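Local coordinates for axin interactor, dorsalization-associated protein (Danio rerio, PDB 2QZQ) that acts as a ventralizing factor in the embryo, binding axin and disrupting its homodimers so that axin-mediated JNK activation is inhibited, at residues 3-15 against 68-80. Residues are numbered along the deposited sequence; the frame is centred on the assembly and turned at random.
Sequences LLPRLPSEPGMTL and SVDVEIQRHLEKL
R6 and E72 meet because R6 runs out extended from the backbone (chi1 -169°) and turns only at chi3, while E72 folds back at chi2 (-69°). The guanidinium grips the carboxylate side-on, NE reaching E72 OE1 at 3.0 Å from above the carboxylate plane and NH2 meeting OE2 on its syn side; the two planes stand 56° apart. OE1 also bonds T17 OG1 of strand 15-24. With an alanine at this position the R6 guanidinium is likely to lose its carboxylate mate and T17 OG1 its bond to OE1. Next along, the same bend at chi2 turns the Q74 amide so that NE2 donates both to P5 O (3.0 Å) and back to E72 O, two acceptors close to the amide plane, which fixes the rotation of the amide, while L4 CB packs beside it. Water 2 bridges P5 O and Q74 OE1, and L7 CD1 rests on the Q74 backbone. The H76 ring is then clamped: L15 CD2 lies over one face, 3.5 Å from the centroid, E10 CB over the opposite one, and P8 O takes a weak bond from NE2 at the edge. Beyond it, E10 OE1 forms a salt bridge with K79 NZ, and E78 receives T14 N on OE1 (2.9 Å) and T14 OG1 on OE2 (2.6 Å), both through syn lone pairs. A backbone hydrogen bond from L77 N to T14 O closes the end. This lays the irregular lead-in to strand 15-24 along the chain leaving strand 64-72, at the surface of the C-terminal C2 domain. Apolar contacts, including L3 on V69 and V71, accompany the hydrogen bonds and two salt bridges that probably fix the path of residues 3-15.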
loop_
_atom_site.group_PDB
_atom_site.type_symbol
_atom_site.label_atom_id
_atom_site.label_comp_id
_atom_site.label_asym_id
_atom_site.label_seq_id
_atom_site.Cartn_x
_atom_site.Cartn_y
_atom_site.Cartn_z
ATOM N N LEU A 3 3.649 -0.308 11.977
ATOM C CA LEU A 3 2.575 -1.253 11.667
ATOM C C LEU A 3 1.887 -1.603 12.970
ATOM O O LEU A 3 2.554 -1.868 13.973
ATOM C CB LEU A 3 3.097 -2.518 10.997
ATOM C CG LEU A 3 3.723 -2.414 9.594
ATOM C CD1 LEU A 3 3.990 -3.798 9.052
ATOM C CD2 LEU A 3 2.862 -1.607 8.581
ATOM N N LEU A 4 0.559 -1.570 12.953
ATOM C CA LEU A 4 -0.218 -1.695 14.171
ATOM C C LEU A 4 -0.772 -3.112 14.286
ATOM O O LEU A 4 -0.939 -3.797 13.281
ATOM C CB LEU A 4 -1.325 -0.656 14.164
ATOM C CG LEU A 4 -0.937 0.804 14.367
ATOM C CD1 LEU A 4 -2.070 1.691 13.921
ATOM C CD2 LEU A 4 -0.582 1.084 15.830
ATOM N N PRO A 5 -1.057 -3.563 15.523
ATOM C CA PRO A 5 -1.589 -4.915 15.679
ATOM C C PRO A 5 -2.997 -4.978 15.077
ATOM O O PRO A 5 -3.666 -3.945 14.974
ATOM C CB PRO A 5 -1.673 -5.115 17.207
ATOM C CG PRO A 5 -1.073 -3.888 17.846
ATOM C CD PRO A 5 -0.956 -2.817 16.794
ATOM N N ARG A 6 -3.414 -6.177 14.683
ATOM C CA ARG A 6 -4.806 -6.458 14.312
ATOM C C ARG A 6 -5.775 -5.953 15.404
ATOM O O ARG A 6 -5.528 -6.136 16.607
ATOM C CB ARG A 6 -4.981 -7.963 14.069
ATOM C CG ARG A 6 -6.320 -8.372 13.419
ATOM C CD ARG A 6 -6.322 -9.843 13.015
ATOM N NE ARG A 6 -5.186 -10.154 12.154
ATOM C CZ ARG A 6 -4.756 -11.377 11.856
ATOM N NH1 ARG A 6 -5.369 -12.445 12.354
ATOM N NH2 ARG A 6 -3.707 -11.533 11.049
ATOM N N LEU A 7 -6.832 -5.264 14.981
ATOM C CA LEU A 7 -7.894 -4.834 15.895
ATOM C C LEU A 7 -8.558 -6.045 16.548
ATOM O O LEU A 7 -8.556 -7.147 15.973
ATOM C CB LEU A 7 -8.964 -4.011 15.161
ATOM C CG LEU A 7 -8.605 -2.618 14.658
ATOM C CD1 LEU A 7 -9.749 -2.063 13.871
ATOM C CD2 LEU A 7 -8.244 -1.661 15.808
ATOM N N PRO A 8 -9.135 -5.855 17.753
ATOM C CA PRO A 8 -9.875 -6.991 18.318
ATOM C C PRO A 8 -11.040 -7.334 17.387
ATOM O O PRO A 8 -11.646 -6.428 16.804
ATOM C CB PRO A 8 -10.427 -6.445 19.647
ATOM C CG PRO A 8 -10.342 -4.954 19.549
ATOM C CD PRO A 8 -9.198 -4.646 18.603
ATOM N N SER A 9 -11.340 -8.616 17.243
ATOM C CA SER A 9 -12.481 -9.026 16.436
ATOM C C SER A 9 -13.810 -8.610 17.085
ATOM O O SER A 9 -13.923 -8.539 18.310
ATOM C CB SER A 9 -12.431 -10.523 16.141
ATOM O OG SER A 9 -12.550 -11.274 17.330
ATOM N N GLU A 10 -14.781 -8.263 16.245
ATOM C CA GLU A 10 -16.121 -7.908 16.690
ATOM C C GLU A 10 -17.100 -8.871 16.013
ATOM O O GLU A 10 -16.981 -9.154 14.811
ATOM C CB GLU A 10 -16.458 -6.441 16.391
ATOM C CG GLU A 10 -15.798 -5.483 17.382
ATOM C CD GLU A 10 -15.950 -4.017 17.022
ATOM O OE1 GLU A 10 -16.952 -3.668 16.357
ATOM O OE2 GLU A 10 -15.068 -3.201 17.425
ATOM N N PRO A 11 -18.028 -9.437 16.799
ATOM C CA PRO A 11 -18.975 -10.374 16.185
ATOM C C PRO A 11 -19.694 -9.788 14.965
ATOM O O PRO A 11 -20.164 -8.644 14.996
ATOM C CB PRO A 11 -19.952 -10.689 17.334
ATOM C CG PRO A 11 -19.098 -10.482 18.603
ATOM C CD PRO A 11 -18.228 -9.299 18.265
ATOM N N GLY A 12 -19.766 -10.588 13.900
ATOM C CA GLY A 12 -20.481 -10.219 12.670
ATOM C C GLY A 12 -19.769 -9.218 11.771
ATOM O O GLY A 12 -20.330 -8.765 10.762
HETATM N N MSE A 13 -18.535 -8.875 12.136
HETATM C CA MSE A 13 -17.741 -7.886 11.391
HETATM C C MSE A 13 -16.465 -8.530 10.848
HETATM O O MSE A 13 -16.070 -9.625 11.262
HETATM C CB MSE A 13 -17.385 -6.671 12.267
HETATM C CG MSE A 13 -18.522 -6.028 13.011
HETATM SE SE MSE A 13 -19.752 -5.011 11.921
HETATM C CE MSE A 13 -21.238 -4.687 13.282
ATOM N N THR A 14 -15.813 -7.839 9.921
ATOM C CA THR A 14 -14.713 -8.443 9.160
ATOM C C THR A 14 -13.466 -7.559 9.233
ATOM O O THR A 14 -13.566 -6.348 9.117
ATOM C CB THR A 14 -15.099 -8.625 7.673
ATOM O OG1 THR A 14 -16.407 -9.230 7.577
ATOM C CG2 THR A 14 -14.064 -9.490 6.968
ATOM N N LEU A 15 -12.316 -8.189 9.434
ATOM C CA LEU A 15 -11.028 -7.483 9.460
ATOM C C LEU A 15 -10.154 -7.944 8.311
ATOM O O LEU A 15 -10.121 -9.136 7.959
ATOM C CB LEU A 15 -10.299 -7.690 10.797
ATOM C CG LEU A 15 -10.877 -7.000 12.032
ATOM C CD1 LEU A 15 -10.194 -7.578 13.291
ATOM C CD2 LEU A 15 -10.776 -5.454 11.985
ATOM N N SER A 68 7.222 -9.077 2.107
ATOM C CA SER A 68 6.646 -10.197 2.865
ATOM C C SER A 68 6.255 -9.762 4.267
ATOM O O SER A 68 6.751 -10.302 5.254
ATOM C CB SER A 68 7.627 -11.373 2.931
ATOM O OG SER A 68 8.096 -11.723 1.644
ATOM N N VAL A 69 5.373 -8.772 4.347
ATOM C CA VAL A 69 4.916 -8.243 5.613
ATOM C C VAL A 69 3.401 -8.046 5.602
ATOM O O VAL A 69 2.831 -7.622 4.590
ATOM C CB VAL A 69 5.655 -6.925 5.964
ATOM C CG1 VAL A 69 5.241 -5.772 5.023
ATOM C CG2 VAL A 69 5.447 -6.560 7.434
ATOM N N ASP A 70 2.753 -8.365 6.727
ATOM C CA ASP A 70 1.305 -8.172 6.875
ATOM C C ASP A 70 0.987 -6.787 7.401
ATOM O O ASP A 70 1.608 -6.311 8.357
ATOM C CB ASP A 70 0.689 -9.202 7.832
ATOM C CG ASP A 70 0.712 -10.609 7.290
ATOM O OD1 ASP A 70 0.996 -10.828 6.078
ATOM O OD2 ASP A 70 0.427 -11.520 8.111
ATOM N N VAL A 71 0.030 -6.128 6.768
ATOM C CA VAL A 71 -0.477 -4.866 7.264
ATOM C C VAL A 71 -1.938 -5.067 7.690
ATOM O O VAL A 71 -2.759 -5.528 6.898
ATOM C CB VAL A 71 -0.342 -3.726 6.204
ATOM C CG1 VAL A 71 -0.901 -2.418 6.728
ATOM C CG2 VAL A 71 1.140 -3.560 5.796
ATOM N N GLU A 72 -2.243 -4.686 8.930
ATOM C CA GLU A 72 -3.584 -4.814 9.496
ATOM C C GLU A 72 -4.376 -3.541 9.299
ATOM O O GLU A 72 -4.022 -2.478 9.824
ATOM C CB GLU A 72 -3.515 -5.202 10.999
ATOM C CG GLU A 72 -2.589 -6.413 11.291
ATOM C CD GLU A 72 -3.111 -7.754 10.760
ATOM O OE1 GLU A 72 -4.308 -7.869 10.387
ATOM O OE2 GLU A 72 -2.318 -8.713 10.724
ATOM N N ILE A 73 -5.456 -3.643 8.527
ATOM C CA ILE A 73 -6.309 -2.481 8.252
ATOM C C ILE A 73 -7.123 -2.132 9.502
ATOM O O ILE A 73 -7.848 -2.978 10.040
ATOM C CB ILE A 73 -7.191 -2.731 6.996
ATOM C CG1 ILE A 73 -6.287 -2.892 5.773
ATOM C CG2 ILE A 73 -8.176 -1.576 6.749
ATOM C CD1 ILE A 73 -5.367 -1.687 5.531
ATOM N N GLN A 74 -6.984 -0.886 9.949
ATOM C CA GLN A 74 -7.410 -0.452 11.274
ATOM C C GLN A 74 -8.866 -0.010 11.341
ATOM O O GLN A 74 -9.209 0.977 11.985
ATOM C CB GLN A 74 -6.478 0.654 11.776
ATOM C CG GLN A 74 -5.050 0.159 11.971
ATOM C CD GLN A 74 -4.946 -0.850 13.101
ATOM O OE1 GLN A 74 -5.311 -0.546 14.242
ATOM N NE2 GLN A 74 -4.443 -2.037 12.803
ATOM N N ARG A 75 -9.728 -0.754 10.663
ATOM C CA ARG A 75 -11.165 -0.603 10.858
ATOM C C ARG A 75 -11.867 -1.834 10.315
ATOM O O ARG A 75 -11.518 -2.341 9.245
ATOM C CB ARG A 75 -11.719 0.672 10.201
ATOM C CG ARG A 75 -13.043 1.127 10.821
ATOM C CD ARG A 75 -13.756 2.226 10.001
ATOM N NE ARG A 75 -13.162 3.544 10.229
ATOM C CZ ARG A 75 -13.713 4.704 9.873
ATOM N NH1 ARG A 75 -14.894 4.736 9.269
ATOM N NH2 ARG A 75 -13.077 5.842 10.126
ATOM N N HIS A 76 -12.860 -2.311 11.057
ATOM C CA HIS A 76 -13.743 -3.370 10.540
ATOM C C HIS A 76 -14.362 -2.928 9.219
ATOM O O HIS A 76 -14.848 -1.806 9.087
ATOM C CB HIS A 76 -14.799 -3.770 11.596
ATOM C CG HIS A 76 -14.195 -4.338 12.844
ATOM N ND1 HIS A 76 -13.767 -3.545 13.888
ATOM C CD2 HIS A 76 -13.901 -5.611 13.194
ATOM C CE1 HIS A 76 -13.252 -4.310 14.837
ATOM N NE2 HIS A 76 -13.317 -5.568 14.438
ATOM N N LEU A 77 -14.300 -3.802 8.222
ATOM C CA LEU A 77 -14.689 -3.445 6.842
ATOM C C LEU A 77 -16.085 -2.842 6.713
ATOM O O LEU A 77 -16.266 -1.880 5.983
ATOM C CB LEU A 77 -14.534 -4.640 5.892
ATOM C CG LEU A 77 -13.135 -5.210 5.677
ATOM C CD1 LEU A 77 -13.165 -6.362 4.683
ATOM C CD2 LEU A 77 -12.147 -4.098 5.251
ATOM N N GLU A 78 -17.059 -3.388 7.450
ATOM C CA GLU A 78 -18.457 -2.933 7.375
ATOM C C GLU A 78 -18.660 -1.500 7.872
ATOM O O GLU A 78 -19.702 -0.873 7.607
ATOM C CB GLU A 78 -19.381 -3.922 8.120
ATOM C CG GLU A 78 -19.401 -5.339 7.522
ATOM C CD GLU A 78 -18.275 -6.220 8.023
ATOM O OE1 GLU A 78 -17.448 -5.721 8.807
ATOM O OE2 GLU A 78 -18.207 -7.414 7.658
ATOM N N LYS A 79 -17.643 -0.964 8.554
ATOM C CA LYS A 79 -17.687 0.399 9.098
ATOM C C LYS A 79 -17.001 1.448 8.225
ATOM O O LYS A 79 -17.079 2.669 8.505
ATOM C CB LYS A 79 -17.095 0.424 10.504
ATOM C CG LYS A 79 -17.901 -0.354 11.516
ATOM C CD LYS A 79 -17.161 -0.424 12.833
ATOM C CE LYS A 79 -17.783 -1.427 13.784
ATOM N NZ LYS A 79 -16.815 -1.731 14.863
ATOM N N LEU A 80 -16.332 0.982 7.171
ATOM C CA LEU A 80 -15.744 1.869 6.172
ATOM C C LEU A 80 -16.815 2.429 5.231
ATOM O O LEU A 80 -17.733 1.689 4.814
ATOM C CB LEU A 80 -14.607 1.153 5.403
ATOM C CG LEU A 80 -13.300 0.946 6.195
ATOM C CD1 LEU A 80 -12.400 -0.080 5.540
ATOM C CD2 LEU A 80 -12.524 2.269 6.424
HETATM O O HOH W 1 -0.394 -3.559 10.636
HETATM O O HOH W 2 -4.374 -1.796 16.515
HETATM O O HOH W 3 -7.010 -4.854 12.179
HETATM O O HOH W 4 -20.338 -9.223 8.018
#